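Local coordinates for protein inactive Zymogen C11 Protease (Parabacteroides distasonis, PDB 6MZO) that is the inactive zymogen of a clostripain-like C11 cysteine protease, a clan CD peptidase probably made to cleave peptide bonds once activated, at residues A[92-97]-A[147-152]; A[152-157]-A[177-182]; A[305-310]-A[323-328]. One frame throughout, in Å; residues are numbered along the deposited sequence.

Contact 1. Residues A[92-97]-A[147-152]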
loop_
_atom_site.group_PDB
_atom_site.type_symbol
_atom_site.label_atom_id
_atom_site.label_comp_id
_atom_site.label_asym_id
_atom_site.label_seq_id
_atom_site.Cartn_x
_atom_site.Cartn_y
_atom_site.Cartn_z
ATOM N N THR A 92 -5.274 -16.370 7.101
ATOM C CA THR A 92 -4.690 -17.083 5.969
ATOM C C THR A 92 -3.365 -16.455 5.612
ATOM O O THR A 92 -2.372 -17.143 5.396
ATOM C CB THR A 92 -5.638 -17.083 4.753
ATOM O OG1 THR A 92 -6.831 -17.795 5.082
ATOM C CG2 THR A 92 -4.926 -17.672 3.522
ATOM N N LEU A 93 -3.346 -15.121 5.552
ATOM C CA LEU A 93 -2.113 -14.428 5.255
ATOM C C LEU A 93 -1.012 -14.810 6.233
ATOM O O LEU A 93 0.083 -15.143 5.801
ATOM C CB LEU A 93 -2.376 -12.909 5.233
ATOM C CG LEU A 93 -1.153 -12.010 5.133
ATOM C CD1 LEU A 93 -0.289 -12.285 3.889
ATOM C CD2 LEU A 93 -1.626 -10.551 5.106
ATOM N N THR A 94 -1.287 -14.839 7.540
ATOM C CA THR A 94 -0.161 -15.123 8.442
ATOM C C THR A 94 0.180 -16.623 8.449
ATOM O O THR A 94 1.324 -16.984 8.682
ATOM C CB THR A 94 -0.422 -14.620 9.860
ATOM O OG1 THR A 94 -1.535 -15.315 10.434
ATOM C CG2 THR A 94 -0.717 -13.082 9.823
ATOM N N GLN A 95 -0.789 -17.458 8.112
ATOM C CA GLN A 95 -0.527 -18.900 7.901
ATOM C C GLN A 95 0.515 -19.100 6.777
ATOM O O GLN A 95 1.489 -19.859 6.927
ATOM C CB GLN A 95 -1.796 -19.640 7.535
ATOM C CG GLN A 95 -1.519 -21.098 7.192
ATOM C CD GLN A 95 -2.757 -21.827 6.727
ATOM O OE1 GLN A 95 -3.884 -21.419 7.047
ATOM N NE2 GLN A 95 -2.562 -22.907 5.960
ATOM N N ILE A 96 0.325 -18.381 5.668
ATOM C CA ILE A 96 1.201 -18.460 4.519
ATOM C C ILE A 96 2.566 -17.838 4.842
ATOM O O ILE A 96 3.605 -18.407 4.501
ATOM C CB ILE A 96 0.586 -17.736 3.296
ATOM C CG1 ILE A 96 -0.740 -18.415 2.871
ATOM C CG2 ILE A 96 1.589 -17.698 2.145
ATOM C CD1 ILE A 96 -0.648 -19.957 2.529
ATOM N N ILE A 97 2.557 -16.675 5.508
ATOM C CA ILE A 97 3.844 -16.045 5.872
ATOM C C ILE A 97 4.620 -17.012 6.781
ATOM O O ILE A 97 5.860 -17.203 6.625
ATOM C CB ILE A 97 3.618 -14.692 6.588
ATOM C CG1 ILE A 97 3.128 -13.667 5.617
ATOM C CG2 ILE A 97 4.943 -14.211 7.217
ATOM C CD1 ILE A 97 2.554 -12.471 6.337
ATOM N N ALA A 147 -2.908 -4.764 10.359
ATOM C CA ALA A 147 -1.744 -4.305 11.076
ATOM C C ALA A 147 -1.575 -5.184 12.294
ATOM O O ALA A 147 -0.446 -5.517 12.671
ATOM C CB ALA A 147 -1.927 -2.829 11.468
ATOM N N SER A 148 -2.702 -5.556 12.924
ATOM C CA SER A 148 -2.574 -6.413 14.073
ATOM C C SER A 148 -1.955 -7.759 13.665
ATOM O O SER A 148 -1.054 -8.275 14.339
ATOM C CB SER A 148 -3.944 -6.592 14.778
ATOM O OG SER A 148 -3.773 -7.482 15.850
ATOM N N ALA A 149 -2.413 -8.298 12.544
ATOM C CA ALA A 149 -1.970 -9.621 12.096
ATOM C C ALA A 149 -0.484 -9.592 11.757
ATOM O O ALA A 149 0.226 -10.547 12.102
ATOM C CB ALA A 149 -2.773 -10.065 10.900
ATOM N N LEU A 150 -0.018 -8.489 11.163
ATOM C CA LEU A 150 1.384 -8.419 10.701
ATOM C C LEU A 150 2.304 -7.881 11.789
ATOM O O LEU A 150 3.527 -7.950 11.655
ATOM C CB LEU A 150 1.506 -7.549 9.420
ATOM C CG LEU A 150 0.781 -8.068 8.176
ATOM C CD1 LEU A 150 1.111 -7.188 6.906
ATOM C CD2 LEU A 150 1.212 -9.539 7.990
ATOM N N SER A 151 1.745 -7.441 12.922
ATOM C CA SER A 151 2.604 -6.822 13.931
ATOM C C SER A 151 3.658 -7.789 14.519
ATOM O O SER A 151 4.682 -7.315 15.009
ATOM C CB SER A 151 1.771 -6.211 15.069
ATOM O OG SER A 151 1.222 -7.252 15.848
ATOM N N LYS A 152 3.446 -9.114 14.429
ATOM C CA LYS A 152 4.411 -10.108 14.902
ATOM C C LYS A 152 5.613 -10.362 13.981
ATOM O O LYS A 152 6.491 -11.196 14.293
ATOM C CB LYS A 152 3.705 -11.450 15.121
ATOM C CG LYS A 152 3.065 -12.050 13.830
ATOM C CD LYS A 152 2.246 -13.349 14.151
ATOM C CE LYS A 152 0.925 -13.394 13.343
ATOM N NZ LYS A 152 -0.168 -12.490 13.896
#
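Thr94 of helix 90-103 fits against Ala149 of helix 143-150 and Lys152 of the loop that follows, while Leu93 and Ile97 of the same helix meet Leu150. From Lys152, CB points toward helix 90-103, and CG, wedged between the backbone N and the carbonyl carbon (chi1 61°), lies over the centre of the Tyr153 ring. The bend at chi3 (140°) brings CE alongside Thr94, 3.9 Å from Thr94 CG2 and as far from Thr94 CB. The bend at chi4 turns the tip, and Lys152 NZ donates to Ala149 O at 2.7 Å, in the carbonyl plane and on a lone pair. The lysine thus closes back on Ala149 O of the helix before it, and its aliphatic part becomes a wall for the threonine. Thr94 CG2 also approaches that carbonyl, lying 3.5 Å from Ala149 O and 3.8 Å from Ala149 CB. Deeper in, one methyl of Leu150 serves both partners: Leu150 CD2 lies 3.6 Å from Ile97 CD1 and 4.2 Å from Leu93 CD2, both side chains crossing the leucine at about a right angle. Leu113 and Leu111 of strand 109-115 back Leu93 and Leu150. Methyl contacts therefore join the two helices, while Lys152 NZ bonds on its own side of the interface and Thr94 OG1 bonds weakly to Glu91 O of its own helix.

Contact 2. Residues A[152-157]-A[177-182]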
loop_
_atom_site.group_PDB
_atom_site.type_symbol
_atom_site.label_atom_id
_atom_site.label_comp_id
_atom_site.label_asym_id
_atom_site.label_seq_id
_atom_site.Cartn_x
_atom_site.Cartn_y
_atom_site.Cartn_z
ATOM N N LYS A 152 3.446 -9.114 14.429
ATOM C CA LYS A 152 4.411 -10.108 14.902
ATOM C C LYS A 152 5.613 -10.362 13.981
ATOM O O LYS A 152 6.491 -11.196 14.293
ATOM C CB LYS A 152 3.705 -11.450 15.121
ATOM C CG LYS A 152 3.065 -12.050 13.830
ATOM C CD LYS A 152 2.246 -13.349 14.151
ATOM C CE LYS A 152 0.925 -13.394 13.343
ATOM N NZ LYS A 152 -0.168 -12.490 13.896
ATOM N N TYR A 153 5.614 -9.724 12.819
ATOM C CA TYR A 153 6.720 -9.876 11.866
ATOM C C TYR A 153 7.613 -8.672 11.765
ATOM O O TYR A 153 7.288 -7.597 12.236
ATOM C CB TYR A 153 6.201 -10.160 10.454
ATOM C CG TYR A 153 5.291 -11.352 10.425
ATOM C CD1 TYR A 153 5.791 -12.625 10.638
ATOM C CD2 TYR A 153 3.942 -11.199 10.132
ATOM C CE1 TYR A 153 4.962 -13.734 10.628
ATOM C CE2 TYR A 153 3.102 -12.297 10.111
ATOM C CZ TYR A 153 3.615 -13.560 10.353
ATOM O OH TYR A 153 2.759 -14.639 10.328
ATOM N N HIS A 154 8.762 -8.847 11.098
ATOM C CA HIS A 154 9.458 -7.661 10.695
ATOM C C HIS A 154 9.918 -7.774 9.262
ATOM O O HIS A 154 10.765 -8.617 8.918
ATOM C CB HIS A 154 10.675 -7.338 11.548
ATOM C CG HIS A 154 11.143 -5.940 11.305
ATOM N ND1 HIS A 154 10.563 -4.850 11.928
ATOM C CD2 HIS A 154 12.029 -5.439 10.414
ATOM C CE1 HIS A 154 11.119 -3.742 11.468
ATOM N NE2 HIS A 154 12.024 -4.076 10.565
ATOM N N PHE A 155 9.362 -6.903 8.436
ATOM C CA PHE A 155 9.738 -6.932 7.040
ATOM C C PHE A 155 10.634 -5.781 6.698
ATOM O O PHE A 155 10.494 -4.714 7.260
ATOM C CB PHE A 155 8.468 -6.786 6.162
ATOM C CG PHE A 155 7.531 -7.924 6.338
ATOM C CD1 PHE A 155 7.811 -9.125 5.734
ATOM C CD2 PHE A 155 6.386 -7.783 7.109
ATOM C CE1 PHE A 155 6.963 -10.253 5.896
ATOM C CE2 PHE A 155 5.548 -8.869 7.262
ATOM C CZ PHE A 155 5.840 -10.107 6.663
ATOM N N ASP A 156 11.539 -5.977 5.762
ATOM C CA ASP A 156 12.320 -4.797 5.302
ATOM C C ASP A 156 11.412 -3.842 4.560
ATOM O O ASP A 156 11.651 -2.603 4.601
ATOM C CB ASP A 156 13.465 -5.245 4.373
ATOM C CG ASP A 156 14.618 -5.882 5.139
ATOM O OD1 ASP A 156 14.520 -6.139 6.350
ATOM O OD2 ASP A 156 15.685 -6.114 4.549
ATOM N N PHE A 157 10.453 -4.362 3.797
ATOM C CA PHE A 157 9.456 -3.504 3.174
ATOM C C PHE A 157 8.118 -4.210 3.055
ATOM O O PHE A 157 8.059 -5.463 3.022
ATOM C CB PHE A 157 9.903 -3.052 1.752
ATOM C CG PHE A 157 10.006 -4.202 0.735
ATOM C CD1 PHE A 157 8.931 -4.621 -0.017
ATOM C CD2 PHE A 157 11.222 -4.910 0.536
ATOM C CE1 PHE A 157 9.004 -5.673 -0.917
ATOM C CE2 PHE A 157 11.276 -5.994 -0.397
ATOM C CZ PHE A 157 10.198 -6.372 -1.117
ATOM N N CYS A 177 6.072 -3.014 11.874
ATOM C CA CYS A 177 6.391 -4.309 11.286
ATOM C C CYS A 177 7.084 -4.236 9.928
ATOM O O CYS A 177 7.346 -5.282 9.314
ATOM C CB CYS A 177 5.146 -5.168 11.170
ATOM S SG CYS A 177 3.999 -4.451 10.019
ATOM N N ALA A 178 7.424 -3.041 9.502
ATOM C CA ALA A 178 8.111 -2.844 8.249
ATOM C C ALA A 178 9.010 -1.640 8.280
ATOM O O ALA A 178 8.636 -0.629 8.726
ATOM C CB ALA A 178 7.121 -2.702 7.129
ATOM N N ASP A 179 10.213 -1.766 7.761
ATOM C CA ASP A 179 11.091 -0.633 7.755
ATOM C C ASP A 179 10.660 0.464 6.790
ATOM O O ASP A 179 10.854 1.603 7.046
ATOM C CB ASP A 179 12.525 -1.044 7.470
ATOM C CG ASP A 179 13.110 -1.912 8.559
ATOM O OD1 ASP A 179 12.776 -1.753 9.713
ATOM O OD2 ASP A 179 13.898 -2.769 8.232
ATOM N N TYR A 180 10.091 0.054 5.663
ATOM C CA TYR A 180 9.616 0.943 4.629
ATOM C C TYR A 180 8.267 0.465 4.113
ATOM O O TYR A 180 8.027 -0.687 4.061
ATOM C CB TYR A 180 10.598 0.966 3.440
ATOM C CG TYR A 180 11.900 1.574 3.810
ATOM C CD1 TYR A 180 12.069 2.911 3.780
ATOM C CD2 TYR A 180 12.925 0.807 4.251
ATOM C CE1 TYR A 180 13.252 3.479 4.171
ATOM C CE2 TYR A 180 14.109 1.357 4.651
ATOM C CZ TYR A 180 14.268 2.694 4.615
ATOM O OH TYR A 180 15.447 3.239 5.016
ATOM N N ILE A 181 7.438 1.410 3.712
ATOM C CA ILE A 181 6.156 1.117 3.129
ATOM C C ILE A 181 6.138 1.772 1.749
ATOM O O ILE A 181 6.432 2.889 1.624
ATOM C CB ILE A 181 4.996 1.722 3.944
ATOM C CG1 ILE A 181 4.975 1.189 5.362
ATOM C CG2 ILE A 181 3.680 1.429 3.295
ATOM C CD1 ILE A 181 4.722 -0.264 5.425
ATOM N N ILE A 182 5.745 1.024 0.742
ATOM C CA ILE A 182 5.676 1.505 -0.620
ATOM C C ILE A 182 4.232 1.439 -1.081
ATOM O O ILE A 182 3.643 0.424 -0.942
ATOM C CB ILE A 182 6.526 0.626 -1.563
ATOM C CG1 ILE A 182 7.949 0.544 -1.063
ATOM C CG2 ILE A 182 6.551 1.190 -2.961
ATOM C CD1 ILE A 182 8.789 -0.471 -1.772
#
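This is a parallel strand pairing, 7° apart in direction, where strands 155-162 and 178-183 run next to each other in the central mixed sheet; the contact combines backbone pairing with a His-carboxylate hydrogen bond. Phe155 pairs with Ala178: Phe155 N donates to Cys177 O at 2.7 Å, nearly straight, and Asp179 N returns a bond to Phe155 O at 3.0 Å. Further on, Tyr180 N reaches Asp156 O only weakly. Cys177 O is also approached by Phe155 CD2 at 3.5 Å, and it lies over one face of the His154 ring, offset toward the rim.

His154 turns its imidazole across to Asp179 because CG stands opposite the backbone N (chi1 -166°). His154 NE2 then donates to Asp179 OD1 at 2.6 Å. The oxygen lies in the ring plane, yet the ring meets it from above the carboxylate plane, and the N-H...O angle of 141° is bent. The carboxylate of Asp156 lies beside that of Asp179, pointing the same way, with Asp156 OD1 3.9 Å from Asp179 OD2. Arg13 pairs with Asp156 OD2, and His154, if protonated, would probably ease the crowding of negative charge. With an alanine at Asp179, His154 NE2 would probably lose its acceptor and the exposed imidazole would be freer to turn.

Outside the pairing, Tyr153 OH bonds to Asp98 of helix 90-103, and Tyr180 packs on Val209 of helix 209-220. Strand 155-162, helix 168-173 and strand 178-183 form a beta-alpha-beta unit, and this parallel pairing is its opening rung, in keeping with the caspase-like alpha-beta-alpha sandwich of clan CD peptidases.

Contact 3. Residues A[305-310]-A[323-328]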
loop_
_atom_site.group_PDB
_atom_site.type_symbol
_atom_site.label_atom_id
_atom_site.label_comp_id
_atom_site.label_asym_id
_atom_site.label_seq_id
_atom_site.Cartn_x
_atom_site.Cartn_y
_atom_site.Cartn_z
ATOM N N LYS A 305 8.817 10.456 -3.489
ATOM C CA LYS A 305 7.456 10.558 -4.015
ATOM C C LYS A 305 7.512 11.005 -5.464
ATOM O O LYS A 305 8.452 11.708 -5.906
ATOM C CB LYS A 305 6.609 11.496 -3.204
ATOM C CG LYS A 305 7.038 12.991 -3.368
ATOM C CD LYS A 305 6.015 13.911 -2.663
ATOM C CE LYS A 305 6.416 15.369 -2.926
ATOM N NZ LYS A 305 7.677 15.603 -2.248
ATOM N N ALA A 306 6.551 10.561 -6.248
ATOM C CA ALA A 306 6.485 11.008 -7.617
ATOM C C ALA A 306 5.058 10.953 -8.093
ATOM O O ALA A 306 4.272 10.092 -7.696
ATOM C CB ALA A 306 7.385 10.174 -8.525
ATOM N N THR A 307 4.720 11.895 -8.991
ATOM C CA THR A 307 3.412 11.869 -9.603
ATOM C C THR A 307 3.444 12.369 -11.061
ATOM O O THR A 307 4.255 13.252 -11.440
ATOM C CB THR A 307 2.405 12.761 -8.823
ATOM O OG1 THR A 307 1.123 12.681 -9.439
ATOM C CG2 THR A 307 2.887 14.279 -8.825
ATOM N N THR A 308 2.520 11.837 -11.848
ATOM C CA THR A 308 2.226 12.359 -13.184
ATOM C C THR A 308 1.330 13.613 -13.045
ATOM O O THR A 308 0.877 13.913 -11.945
ATOM C CB THR A 308 1.512 11.264 -14.034
ATOM O OG1 THR A 308 0.421 10.732 -13.292
ATOM C CG2 THR A 308 2.480 10.090 -14.364
ATOM N N PRO A 309 1.052 14.308 -14.165
ATOM C CA PRO A 309 0.170 15.480 -14.080
ATOM C C PRO A 309 -1.256 15.152 -13.616
ATOM O O PRO A 309 -1.827 15.943 -12.857
ATOM C CB PRO A 309 0.183 16.013 -15.511
ATOM C CG PRO A 309 1.436 15.544 -16.076
ATOM C CD PRO A 309 1.589 14.151 -15.523
ATOM N N LYS A 310 -1.771 13.966 -13.953
ATOM C CA LYS A 310 -3.081 13.530 -13.465
ATOM C C LYS A 310 -3.033 12.205 -12.772
ATOM O O LYS A 310 -2.053 11.467 -12.948
ATOM C CB LYS A 310 -4.039 13.418 -14.632
ATOM C CG LYS A 310 -4.211 14.827 -15.336
ATOM C CD LYS A 310 -5.397 14.980 -16.306
ATOM C CE LYS A 310 -5.331 16.339 -17.084
ATOM N NZ LYS A 310 -5.252 17.508 -16.135
ATOM N N LEU A 323 -8.088 13.025 -13.055
ATOM C CA LEU A 323 -8.196 14.257 -12.306
ATOM C C LEU A 323 -6.798 14.829 -12.112
ATOM O O LEU A 323 -5.853 14.108 -11.883
ATOM C CB LEU A 323 -8.873 13.993 -10.924
ATOM C CG LEU A 323 -10.310 13.473 -10.965
ATOM C CD1 LEU A 323 -10.791 13.188 -9.528
ATOM C CD2 LEU A 323 -11.261 14.451 -11.617
ATOM N N PRO A 324 -6.660 16.143 -12.132
ATOM C CA PRO A 324 -5.402 16.888 -11.973
ATOM C C PRO A 324 -4.803 16.742 -10.575
ATOM O O PRO A 324 -5.514 16.813 -9.580
ATOM C CB PRO A 324 -5.827 18.342 -12.276
ATOM C CG PRO A 324 -7.254 18.357 -11.774
ATOM C CD PRO A 324 -7.787 17.072 -12.357
ATOM N N VAL A 325 -3.502 16.440 -10.532
ATOM C CA VAL A 325 -2.743 16.432 -9.278
ATOM C C VAL A 325 -2.028 17.741 -9.244
ATOM O O VAL A 325 -0.970 17.890 -9.858
ATOM C CB VAL A 325 -1.756 15.278 -9.218
ATOM C CG1 VAL A 325 -0.915 15.372 -7.925
ATOM C CG2 VAL A 325 -2.551 13.976 -9.195
ATOM N N ASN A 326 -2.665 18.720 -8.583
ATOM C CA ASN A 326 -2.096 20.056 -8.499
ATOM C C ASN A 326 -1.233 20.236 -7.247
ATOM O O ASN A 326 -0.344 21.075 -7.253
ATOM C CB ASN A 326 -3.193 21.137 -8.517
ATOM C CG ASN A 326 -4.029 21.131 -9.800
ATOM O OD1 ASN A 326 -5.260 21.231 -9.750
ATOM N ND2 ASN A 326 -3.372 20.996 -10.949
ATOM N N LYS A 327 -1.483 19.452 -6.190
ATOM C CA LYS A 327 -0.698 19.468 -4.935
ATOM C C LYS A 327 -0.393 18.037 -4.620
ATOM O O LYS A 327 -1.298 17.215 -4.682
ATOM C CB LYS A 327 -1.453 20.090 -3.758
ATOM C CG LYS A 327 -1.673 21.644 -4.026
ATOM C CD LYS A 327 -2.451 22.251 -2.912
ATOM C CE LYS A 327 -2.653 23.759 -3.189
ATOM N NZ LYS A 327 -3.551 24.347 -2.145
ATOM N N TYR A 328 0.856 17.719 -4.289
ATOM C CA TYR A 328 1.152 16.284 -4.103
ATOM C C TYR A 328 2.156 16.116 -2.999
ATOM O O TYR A 328 3.378 16.408 -3.213
ATOM C CB TYR A 328 1.689 15.702 -5.429
ATOM C CG TYR A 328 1.979 14.235 -5.297
ATOM C CD1 TYR A 328 0.951 13.374 -5.107
ATOM C CD2 TYR A 328 3.301 13.720 -5.371
ATOM C CE1 TYR A 328 1.159 12.000 -4.923
ATOM C CE2 TYR A 328 3.528 12.329 -5.210
ATOM C CZ TYR A 328 2.450 11.505 -4.993
ATOM O OH TYR A 328 2.623 10.164 -4.790
HETATM O O HOH W 1 1.111 16.605 -10.925
#
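Thr307 lies over the Tyr328 ring in a CH-pi contact, its CB 3.7 Å from the ring centroid and 10° off the normal. Thr307 CG2 leans on the same ring, 3.5 Å from Tyr328 CD2. Lys305 slides past the tyrosine in the reverse direction, its CE reaching Tyr328 O at 3.2 Å. Thr307 also meets Val325 end on, OG1 to Val325 CG1 at 3.7 Å. That hydroxyl stands opposite its backbone N (chi1 -179°), where it donates to a lone pair of Thr308 O.

The backbones close the other end: Val325 N donates to Pro309 O at 2.9 Å, and Lys310 and Pro324 form an antiparallel non-hydrogen-bonded pair. A water bridges the segments, donating to Thr308 O and Val325 O. Further out, Thr308 OG1 gives its proton to Lys310 O at 2.6 Å, bracing the turn, and Gln263 holds Pro324 O, Asn326 N and Lys327 N. Tyr328 OH is fixed by Ile227 O of strand 226-231.

The contact thus joins the outermost strand 302-307 of the main sheet to the exit of the two-stranded 310-313/321-324 hairpin, with Tyr217 of helix 209-220 touching Ala306 and Thr308.

How the contacts relate
Contact 1 is buried, contact 2 partly buried and contact 3 lies at the surface. The first two adjoin, centres about 12 Å apart: they share Lys152, and Ile97 of contact 1 touches Tyr153 and Phe155 of contact 2, so helix 90-103 takes part in contact 1 and also touches the 152-157 segment of contact 2. Contact 3 sits across the chain's centre, with nearest atoms about 9 Å from contact 2 and about 21 Å from contact 1. Contacts 2 and 3 reach the same sheet, one between inner strands, the other at its edge. Chemistry follows place: methyl groups between helices, backbone bonds plus a histidine-aspartate pair between parallel strands, and an aromatic face with a bridging water at the sheet's edge.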